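Long-range contacts in Ispd/ispf bifunctional enzyme (Campylobacter jejuni, PDB 1W55), which makes 4-diphosphocytidyl-2-C-methyl-D-erythritol from CTP and methylerythritol phosphate, and cyclises its 2-phosphate derivative to methylerythritol 2,4-cyclodiphosphate, two steps of isoprenoid precursor synthesis: residues Val97-Val102 / Leu144-Gln149; Pro122-Ala127 / Phe182-Glu187; Leu300-Ile305 / Ser360-Tyr365. All coordinates share one frame; numbering follows the deposited sequence.

Interaction 1 (Val97-Val102 / Leu144-Gln149); sequences VARVLV and LIQTPQ. With EDO (1,2-ethanediol), chain F.
Arg99 reaches across to Gln146 and Thr147 and contributes more of the touching surface than any other residue, showing how one long side chain can join a loop to the end of a strand and the turn after it. Its CG lies opposite the carbonyl carbon (chi1 -65°) and the chain then runs extended to NE, crossing Thr147 at about a right angle, with CD 3.4 Å from Thr147 CB. Beyond, the guanidinium lies flat against the peptide chain: Gln146 CA sits over the centre of one face, 3.7 Å above the plane, and Thr147 N is nearer the rim of the same face. The Gln146 amide is turned 69° from the guanidinium plane, and its NE2 is bonded instead to Glu186 O.

O1 of an ethanediol, probably from the crystallisation liquor, lies at the edge of the guanidinium, in its plane. Arg99 NH2 donates to this O1 at 3.1 Å, nearly straight (170°), and the ethanediol O2 donates to Ile145 O at 2.9 Å, so the diol bridges the two segments. A second, apolar touch comes from Val102, whose CG1 reaches the CD corner of the Pro148 ring at 3.7 Å; the peptide bond before Pro148 is cis.

Both segments continue from strands of the mixed sheet of the GT-A-like cytidylyltransferase domain: 97-102 leaves strand 91-96, beside the cytidine nucleotide touched by Val97, and 144-149 runs from strand 142-145 into strand 149-152.

In the second shell, Asp96 pairs with Arg99 NE, Ala189 O accepts from NH1, and Asp128 of a neighbouring subunit forms a salt bridge with NH2, holding the group's rotation. The ethanediol also bonds Lys191, predicted to position methylerythritol phosphate, and may therefore mark part of that substrate's site.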
loop_
_atom_site.group_PDB
_atom_site.type_symbol
_atom_site.label_atom_id
_atom_site.label_comp_id
_atom_site.label_asym_id
_atom_site.label_seq_id
_atom_site.Cartn_x
_atom_site.Cartn_y
_atom_site.Cartn_z
ATOM N N VAL A 97 -29.555 10.455 4.087
ATOM C CA VAL A 97 -28.243 10.855 3.530
ATOM C C VAL A 97 -27.103 10.384 4.401
ATOM O O VAL A 97 -25.995 10.191 3.913
ATOM C CB VAL A 97 -28.021 12.395 3.318
ATOM C CG1 VAL A 97 -28.622 12.871 2.037
ATOM C CG2 VAL A 97 -28.457 13.225 4.514
ATOM N N ALA A 98 -27.367 10.213 5.692
ATOM C CA ALA A 98 -26.329 9.813 6.634
ATOM C C ALA A 98 -25.895 8.357 6.454
ATOM O O ALA A 98 -24.915 7.930 7.057
ATOM C CB ALA A 98 -26.760 10.091 8.073
ATOM N N ARG A 99 -26.616 7.615 5.614
ATOM C CA ARG A 99 -26.177 6.294 5.146
ATOM C C ARG A 99 -25.430 6.468 3.820
ATOM O O ARG A 99 -26.013 6.385 2.729
ATOM C CB ARG A 99 -27.371 5.347 4.981
ATOM C CG ARG A 99 -28.053 5.032 6.289
ATOM C CD ARG A 99 -29.269 4.142 6.140
ATOM N NE ARG A 99 -30.093 4.083 7.343
ATOM C CZ ARG A 99 -29.844 3.308 8.400
ATOM N NH1 ARG A 99 -28.791 2.500 8.417
ATOM N NH2 ARG A 99 -30.667 3.327 9.442
ATOM N N VAL A 100 -24.132 6.719 3.930
ATOM C CA VAL A 100 -23.373 7.294 2.822
ATOM C C VAL A 100 -22.872 6.286 1.798
ATOM O O VAL A 100 -22.936 6.552 0.603
ATOM C CB VAL A 100 -22.201 8.173 3.332
ATOM C CG1 VAL A 100 -21.596 8.940 2.193
ATOM C CG2 VAL A 100 -22.695 9.142 4.369
ATOM N N LEU A 101 -22.402 5.134 2.264
ATOM C CA LEU A 101 -21.696 4.181 1.409
ATOM C C LEU A 101 -22.529 2.980 0.948
ATOM O O LEU A 101 -21.982 1.890 0.730
ATOM C CB LEU A 101 -20.442 3.671 2.123
ATOM C CG LEU A 101 -19.323 4.664 2.478
ATOM C CD1 LEU A 101 -18.210 3.942 3.238
ATOM C CD2 LEU A 101 -18.770 5.366 1.245
ATOM N N VAL A 102 -23.834 3.179 0.795
ATOM C CA VAL A 102 -24.730 2.130 0.313
ATOM C C VAL A 102 -24.199 1.570 -1.004
ATOM O O VAL A 102 -23.944 2.325 -1.944
ATOM C CB VAL A 102 -26.176 2.654 0.113
ATOM C CG1 VAL A 102 -27.026 1.598 -0.563
ATOM C CG2 VAL A 102 -26.799 3.063 1.456
ATOM N N LEU A 144 -32.544 -4.974 13.133
ATOM C CA LEU A 144 -32.111 -3.587 12.950
ATOM C C LEU A 144 -32.381 -3.215 11.506
ATOM O O LEU A 144 -31.880 -3.868 10.584
ATOM C CB LEU A 144 -30.632 -3.385 13.292
ATOM C CG LEU A 144 -30.164 -3.791 14.694
ATOM C CD1 LEU A 144 -28.671 -3.531 14.845
ATOM C CD2 LEU A 144 -30.949 -3.114 15.825
ATOM N N ILE A 145 -33.202 -2.186 11.307
ATOM C CA ILE A 145 -33.618 -1.804 9.972
ATOM C C ILE A 145 -32.701 -0.725 9.389
ATOM O O ILE A 145 -32.198 0.152 10.098
ATOM C CB ILE A 145 -35.107 -1.346 9.953
ATOM C CG1 ILE A 145 -36.031 -2.401 10.584
ATOM C CG2 ILE A 145 -35.548 -1.031 8.546
ATOM C CD1 ILE A 145 -36.089 -3.759 9.841
ATOM N N GLN A 146 -32.500 -0.807 8.084
ATOM C CA GLN A 146 -31.649 0.130 7.382
ATOM C C GLN A 146 -32.447 0.716 6.223
ATOM O O GLN A 146 -33.637 0.426 6.047
ATOM C CB GLN A 146 -30.381 -0.571 6.865
ATOM C CG GLN A 146 -29.452 -1.149 7.944
ATOM C CD GLN A 146 -28.144 -1.689 7.356
ATOM O OE1 GLN A 146 -28.161 -2.438 6.370
ATOM N NE2 GLN A 146 -27.012 -1.294 7.944
ATOM N N THR A 147 -31.746 1.496 5.419
ATOM C CA THR A 147 -32.273 2.259 4.298
ATOM C C THR A 147 -31.173 2.003 3.220
ATOM O O THR A 147 -30.053 1.652 3.618
ATOM C CB THR A 147 -32.349 3.723 4.836
ATOM O OG1 THR A 147 -33.710 4.127 5.067
ATOM C CG2 THR A 147 -31.780 4.723 3.939
ATOM N N PRO A 148 -31.415 2.115 1.900
ATOM C CA PRO A 148 -32.668 2.547 1.260
ATOM C C PRO A 148 -33.852 1.596 1.417
ATOM O O PRO A 148 -33.681 0.398 1.649
ATOM C CB PRO A 148 -32.307 2.629 -0.237
ATOM C CG PRO A 148 -30.802 2.516 -0.324
ATOM C CD PRO A 148 -30.374 1.787 0.909
ATOM N N GLN A 149 -35.054 2.153 1.305
ATOM C CA GLN A 149 -36.277 1.373 1.399
ATOM C C GLN A 149 -37.108 1.728 0.170
ATOM O O GLN A 149 -37.194 2.896 -0.201
ATOM C CB GLN A 149 -37.032 1.706 2.691
ATOM C CG GLN A 149 -36.266 1.385 3.981
ATOM C CD GLN A 149 -37.050 1.668 5.265
ATOM O OE1 GLN A 149 -37.595 2.758 5.446
ATOM N NE2 GLN A 149 -37.075 0.693 6.173
HETATM C C1 EDO F . -34.352 4.595 9.409
HETATM O O1 EDO F . -33.126 5.214 9.770
HETATM C C2 EDO F . -34.175 3.092 9.388
HETATM O O2 EDO F . -33.569 2.685 10.593
#

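Interaction 2 (Pro122-Ala127 / Phe182-Glu187); sequences PALKVA and FVEGEE
This is a short parallel strand pairing at one end of the cytidylyltransferase sheet, where strands 119-124 and 180-184 meet and then splay apart; the local axes of 122-124 and 182-184 are 64° apart. Pro122 lies beside Val183 and Ala123 beside Glu184. Ala123 carries both backbone bonds of the pairing: its N donates to Val183 O at 2.8 Å, while its O accepts Gly185 N, also at 2.8 Å but with the donor 43° out of the carbonyl plane, a skew that fits the diverging chains. Past that point side chains take over. Leu124 CD2 rests on the backbone of Gly185, 3.5 Å from its C, and Leu124 CD1 comes 3.8 Å from Glu187 OE1, a carboxylate oxygen tied to Lys200 of a neighbouring subunit. Glu184 first heads away, CG anti to the backbone N, then bends at chi2 (82°), bringing OE1 to accept from a water at 3.1 Å, the same water that accepts from Lys125 N. On the other strand, Leu106 and Leu110 of helix 104-111 pack against Pro122. A parallel pair beside antiparallel neighbours, with strand 119-124 also bordering 142-145 and 149-152, reflects the mixed sheet of this GT-A-like domain.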
loop_
_atom_site.group_PDB
_atom_site.type_symbol
_atom_site.label_atom_id
_atom_site.label_comp_id
_atom_site.label_asym_id
_atom_site.label_seq_id
_atom_site.Cartn_x
_atom_site.Cartn_y
_atom_site.Cartn_z
ATOM N N PRO A 122 -33.739 -3.336 3.762
ATOM C CA PRO A 122 -32.645 -4.102 4.354
ATOM C C PRO A 122 -32.788 -4.195 5.867
ATOM O O PRO A 122 -33.387 -3.330 6.507
ATOM C CB PRO A 122 -31.386 -3.301 3.976
ATOM C CG PRO A 122 -31.842 -2.158 3.136
ATOM C CD PRO A 122 -33.313 -1.981 3.376
ATOM N N ALA A 123 -32.240 -5.265 6.426
ATOM C CA ALA A 123 -32.317 -5.541 7.848
ATOM C C ALA A 123 -31.137 -6.416 8.234
ATOM O O ALA A 123 -30.613 -7.172 7.410
ATOM C CB ALA A 123 -33.625 -6.232 8.195
ATOM N N LEU A 124 -30.743 -6.311 9.492
ATOM C CA LEU A 124 -29.667 -7.100 10.052
ATOM C C LEU A 124 -30.156 -7.752 11.330
ATOM O O LEU A 124 -30.944 -7.170 12.068
ATOM C CB LEU A 124 -28.458 -6.214 10.365
ATOM C CG LEU A 124 -27.779 -5.514 9.190
ATOM C CD1 LEU A 124 -26.772 -4.502 9.715
ATOM C CD2 LEU A 124 -27.119 -6.521 8.247
ATOM N N LYS A 125 -29.676 -8.965 11.575
ATOM C CA LYS A 125 -29.926 -9.671 12.822
ATOM C C LYS A 125 -28.867 -9.249 13.830
ATOM O O LYS A 125 -27.863 -8.634 13.464
ATOM C CB LYS A 125 -29.854 -11.186 12.597
ATOM C CG LYS A 125 -30.861 -11.747 11.584
ATOM C CD LYS A 125 -30.734 -13.277 11.470
ATOM C CE LYS A 125 -30.582 -13.728 10.013
ATOM N NZ LYS A 125 -29.153 -13.785 9.541
ATOM N N VAL A 126 -29.085 -9.615 15.091
ATOM C CA VAL A 126 -28.195 -9.268 16.188
ATOM C C VAL A 126 -27.851 -10.521 17.005
ATOM O O VAL A 126 -28.746 -11.271 17.403
ATOM C CB VAL A 126 -28.855 -8.205 17.119
ATOM C CG1 VAL A 126 -27.965 -7.892 18.313
ATOM C CG2 VAL A 126 -29.171 -6.931 16.344
ATOM N N ALA A 127 -26.559 -10.719 17.272
ATOM C CA ALA A 127 -26.089 -11.868 18.050
ATOM C C ALA A 127 -25.634 -11.486 19.455
ATOM O O ALA A 127 -25.314 -12.352 20.278
ATOM C CB ALA A 127 -24.976 -12.579 17.317
ATOM N N PHE A 182 -38.104 -8.274 3.799
ATOM C CA PHE A 182 -36.808 -7.998 4.409
ATOM C C PHE A 182 -35.663 -8.604 3.598
ATOM O O PHE A 182 -35.682 -9.784 3.250
ATOM C CB PHE A 182 -36.763 -8.488 5.859
ATOM C CG PHE A 182 -37.782 -7.829 6.748
ATOM C CD1 PHE A 182 -39.010 -8.448 7.001
ATOM C CD2 PHE A 182 -37.528 -6.580 7.319
ATOM C CE1 PHE A 182 -39.968 -7.838 7.815
ATOM C CE2 PHE A 182 -38.480 -5.964 8.132
ATOM C CZ PHE A 182 -39.706 -6.603 8.383
ATOM N N VAL A 183 -34.672 -7.775 3.303
ATOM C CA VAL A 183 -33.512 -8.178 2.521
ATOM C C VAL A 183 -32.314 -8.021 3.454
ATOM O O VAL A 183 -32.329 -7.141 4.313
ATOM C CB VAL A 183 -33.420 -7.279 1.248
ATOM C CG1 VAL A 183 -32.028 -6.717 1.020
ATOM C CG2 VAL A 183 -33.936 -8.015 0.034
ATOM N N GLU A 184 -31.299 -8.871 3.331
ATOM C CA GLU A 184 -30.120 -8.744 4.201
ATOM C C GLU A 184 -29.439 -7.380 4.000
ATOM O O GLU A 184 -29.251 -6.936 2.864
ATOM C CB GLU A 184 -29.138 -9.911 3.982
ATOM C CG GLU A 184 -27.731 -9.718 4.557
ATOM C CD GLU A 184 -27.609 -10.022 6.052
ATOM O OE1 GLU A 184 -28.623 -10.294 6.733
ATOM O OE2 GLU A 184 -26.470 -9.994 6.560
ATOM N N GLY A 185 -29.104 -6.712 5.105
ATOM C CA GLY A 185 -28.450 -5.412 5.052
ATOM C C GLY A 185 -26.936 -5.498 4.918
ATOM O O GLY A 185 -26.398 -6.542 4.547
ATOM N N GLU A 186 -26.242 -4.407 5.233
ATOM C CA GLU A 186 -24.783 -4.356 5.099
ATOM C C GLU A 186 -24.189 -3.277 5.990
ATOM O O GLU A 186 -24.803 -2.219 6.200
ATOM C CB GLU A 186 -24.365 -4.110 3.636
ATOM C CG GLU A 186 -24.889 -2.800 3.046
ATOM C CD GLU A 186 -24.364 -2.481 1.651
ATOM O OE1 GLU A 186 -23.807 -3.376 0.965
ATOM O OE2 GLU A 186 -24.517 -1.316 1.236
ATOM N N GLU A 187 -22.992 -3.547 6.503
ATOM C CA GLU A 187 -22.243 -2.576 7.298
ATOM C C GLU A 187 -22.011 -1.245 6.565
ATOM O O GLU A 187 -21.948 -0.199 7.195
ATOM C CB GLU A 187 -20.908 -3.177 7.760
ATOM C CG GLU A 187 -20.917 -3.878 9.122
ATOM C CD GLU A 187 -22.307 -4.097 9.721
ATOM O OE1 GLU A 187 -23.022 -5.021 9.272
ATOM O OE2 GLU A 187 -22.682 -3.359 10.662
HETATM O O HOH W 1 -27.672 -10.001 9.700
#

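Interaction 3 (Leu300-Ile305 / Ser360-Tyr365); sequences LINIDI and SVNLKY
An antiparallel ladder interrupted by a beta bulge joins strands 298-308 and 354-365 within the sheet of the cyclodiphosphate synthase domain. Leu300 faces Leu363 and Ile303 faces Val361, so the register slips by one residue between them: Ile301 and Asn302 together stand opposite Asn362. Ile301, with phi/psi of -97/-50°, makes the kink. Its N still donates to Asn362 O at 2.8 Å, whereas the return bond from Asn362 N to Asn302 O is weak. Regular pairing resumes at Asp304, whose N donates to Ser360 O at 2.9 Å and whose O accepts Ser360 N at 2.7 Å.

One face of the ladder is oily. The Leu300 side chain crosses Val361 at about a right angle, its CD2 3.5 Å from Val361 CG1, and also meets Leu363 CD2; Ile303 lies alongside Val361, CG1 to CG2 at 3.6 Å. The other face is polar. Asn302 and Asn362 point the same way with their amides turned steeply apart, and Asn302 OD1 approaches Asn362 CB at 3.6 Å. Their ND2 atoms donate to carbonyls of Thr212 and Ile210 of a neighbouring subunit, while Asp304 OD2 is held by Lys339 of its own chain and by the backbone N of Asn214 of that same neighbouring subunit. At the bulge Ile301 meets Lys364, whose CG sits between its backbone N and carbonyl carbon (chi1 68°); the extended lysine chain passes across the isoleucine, CD 3.8 Å from Ile301 CG1, and its amine reaches Glu209 of the same neighbouring subunit.

The two strands thus sit between unlike layers. Leu253 of helix 248-260 and Leu329 of helix 318-329 cover the face of Leu300, Ile303 and Val361, the polar face meets the neighbouring subunit, and strands 336-341 and 210-224 flank the pair within the sheet.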
loop_
_atom_site.group_PDB
_atom_site.type_symbol
_atom_site.label_atom_id
_atom_site.label_comp_id
_atom_site.label_asym_id
_atom_site.label_seq_id
_atom_site.Cartn_x
_atom_site.Cartn_y
_atom_site.Cartn_z
ATOM N N LEU A 300 -10.291 27.561 9.732
ATOM C CA LEU A 300 -9.269 28.552 9.430
ATOM C C LEU A 300 -7.852 27.975 9.435
ATOM O O LEU A 300 -7.502 27.172 10.293
ATOM C CB LEU A 300 -9.356 29.735 10.403
ATOM C CG LEU A 300 -10.375 30.841 10.078
ATOM C CD1 LEU A 300 -10.655 31.680 11.319
ATOM C CD2 LEU A 300 -9.913 31.739 8.931
ATOM N N ILE A 301 -7.042 28.398 8.472
ATOM C CA ILE A 301 -5.621 28.083 8.505
ATOM C C ILE A 301 -4.886 29.269 9.094
ATOM O O ILE A 301 -4.088 29.102 10.017
ATOM C CB ILE A 301 -5.061 27.733 7.095
ATOM C CG1 ILE A 301 -5.582 26.364 6.634
ATOM C CG2 ILE A 301 -3.534 27.755 7.112
ATOM C CD1 ILE A 301 -5.240 26.031 5.189
ATOM N N ASN A 302 -5.148 30.471 8.582
ATOM C CA ASN A 302 -4.439 31.641 9.102
ATOM C C ASN A 302 -5.138 32.932 8.764
ATOM O O ASN A 302 -6.025 32.949 7.912
ATOM C CB ASN A 302 -2.982 31.683 8.610
ATOM C CG ASN A 302 -2.852 32.231 7.183
ATOM O OD1 ASN A 302 -3.399 31.666 6.241
ATOM N ND2 ASN A 302 -2.135 33.342 7.033
ATOM N N ILE A 303 -4.722 34.000 9.446
ATOM C CA ILE A 303 -5.268 35.330 9.280
ATOM C C ILE A 303 -4.115 36.314 9.133
ATOM O O ILE A 303 -3.154 36.278 9.910
ATOM C CB ILE A 303 -6.109 35.707 10.512
ATOM C CG1 ILE A 303 -7.429 34.937 10.513
ATOM C CG2 ILE A 303 -6.361 37.232 10.589
ATOM C CD1 ILE A 303 -7.985 34.722 11.912
ATOM N N ASP A 304 -4.200 37.175 8.122
ATOM C CA ASP A 304 -3.253 38.286 8.012
ATOM C C ASP A 304 -4.000 39.577 7.753
ATOM O O ASP A 304 -4.959 39.621 6.964
ATOM C CB ASP A 304 -2.188 38.039 6.939
ATOM C CG ASP A 304 -1.035 39.020 7.033
ATOM O OD1 ASP A 304 -0.737 39.522 8.148
ATOM O OD2 ASP A 304 -0.369 39.366 6.041
ATOM N N ILE A 305 -3.559 40.624 8.439
ATOM C CA ILE A 305 -4.300 41.881 8.521
ATOM C C ILE A 305 -3.382 43.049 8.256
ATOM O O ILE A 305 -2.218 43.038 8.655
ATOM C CB ILE A 305 -4.996 42.008 9.911
ATOM C CG1 ILE A 305 -6.150 40.985 10.008
ATOM C CG2 ILE A 305 -5.550 43.429 10.140
ATOM C CD1 ILE A 305 -6.730 40.810 11.407
ATOM N N SER A 360 -6.958 39.200 5.158
ATOM C CA SER A 360 -6.889 38.009 4.319
ATOM C C SER A 360 -6.949 36.762 5.192
ATOM O O SER A 360 -6.324 36.686 6.256
ATOM C CB SER A 360 -5.615 37.953 3.466
ATOM O OG SER A 360 -5.378 39.183 2.828
ATOM N N VAL A 361 -7.656 35.768 4.685
ATOM C CA VAL A 361 -7.906 34.536 5.407
ATOM C C VAL A 361 -7.759 33.360 4.422
ATOM O O VAL A 361 -8.031 33.505 3.229
ATOM C CB VAL A 361 -9.327 34.664 5.987
ATOM C CG1 VAL A 361 -10.155 33.420 5.824
ATOM C CG2 VAL A 361 -9.279 35.221 7.400
ATOM N N ASN A 362 -7.272 32.223 4.911
ATOM C CA ASN A 362 -7.293 30.977 4.160
ATOM C C ASN A 362 -8.107 29.971 4.969
ATOM O O ASN A 362 -7.898 29.816 6.175
ATOM C CB ASN A 362 -5.871 30.452 3.901
ATOM C CG ASN A 362 -5.329 30.852 2.525
ATOM O OD1 ASN A 362 -5.999 31.526 1.742
ATOM N ND2 ASN A 362 -4.118 30.417 2.224
ATOM N N LEU A 363 -9.064 29.333 4.305
ATOM C CA LEU A 363 -9.918 28.323 4.908
ATOM C C LEU A 363 -9.653 26.994 4.213
ATOM O O LEU A 363 -9.487 26.952 2.988
ATOM C CB LEU A 363 -11.386 28.659 4.654
ATOM C CG LEU A 363 -12.211 29.659 5.441
ATOM C CD1 LEU A 363 -13.686 29.529 4.954
ATOM C CD2 LEU A 363 -12.084 29.433 6.965
ATOM N N LYS A 364 -9.635 25.919 4.994
ATOM C CA LYS A 364 -9.610 24.563 4.449
ATOM C C LYS A 364 -10.858 23.846 4.943
ATOM O O LYS A 364 -11.584 24.379 5.787
ATOM C CB LYS A 364 -8.378 23.816 4.939
ATOM C CG LYS A 364 -8.413 23.528 6.422
ATOM C CD LYS A 364 -7.146 22.867 6.902
ATOM C CE LYS A 364 -7.179 22.697 8.414
ATOM N NZ LYS A 364 -6.178 21.716 8.907
ATOM N N TYR A 365 -11.098 22.646 4.426
ATOM C CA TYR A 365 -12.176 21.802 4.937
ATOM C C TYR A 365 -11.800 21.202 6.277
ATOM O O TYR A 365 -10.682 20.716 6.463
ATOM C CB TYR A 365 -12.510 20.671 3.959
ATOM C CG TYR A 365 -13.068 21.148 2.645
ATOM C CD1 TYR A 365 -12.523 20.702 1.439
ATOM C CD2 TYR A 365 -14.151 22.021 2.596
ATOM C CE1 TYR A 365 -13.035 21.112 0.214
ATOM C CE2 TYR A 365 -14.669 22.456 1.363
ATOM C CZ TYR A 365 -14.092 21.993 0.182
ATOM O OH TYR A 365 -14.583 22.398 -1.039
HETATM O O HOH W 2 -5.763 24.237 11.041
#

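In the fold
From the N terminus, the chain leaves strand 91-96 through 97-102, passes helix 104-111 and enters strand 119-124. Interaction 1 closes when 144-149 comes back beside the first loop; interaction 2, opened in between at 122-127, closes later at 182-187. The two therefore cross, and they touch, through strands 142-145 and 119-124, neighbours in one sheet, and through Gln146 with Glu186; together they tie the nucleotide-side loop to the far end of that sheet beside a second subunit. Interaction 3 follows in series, closing a 54-residue excursion between 300-305 and 360-365. It belongs to the other catalytic domain, its centre about 36 Å from that of interaction 1.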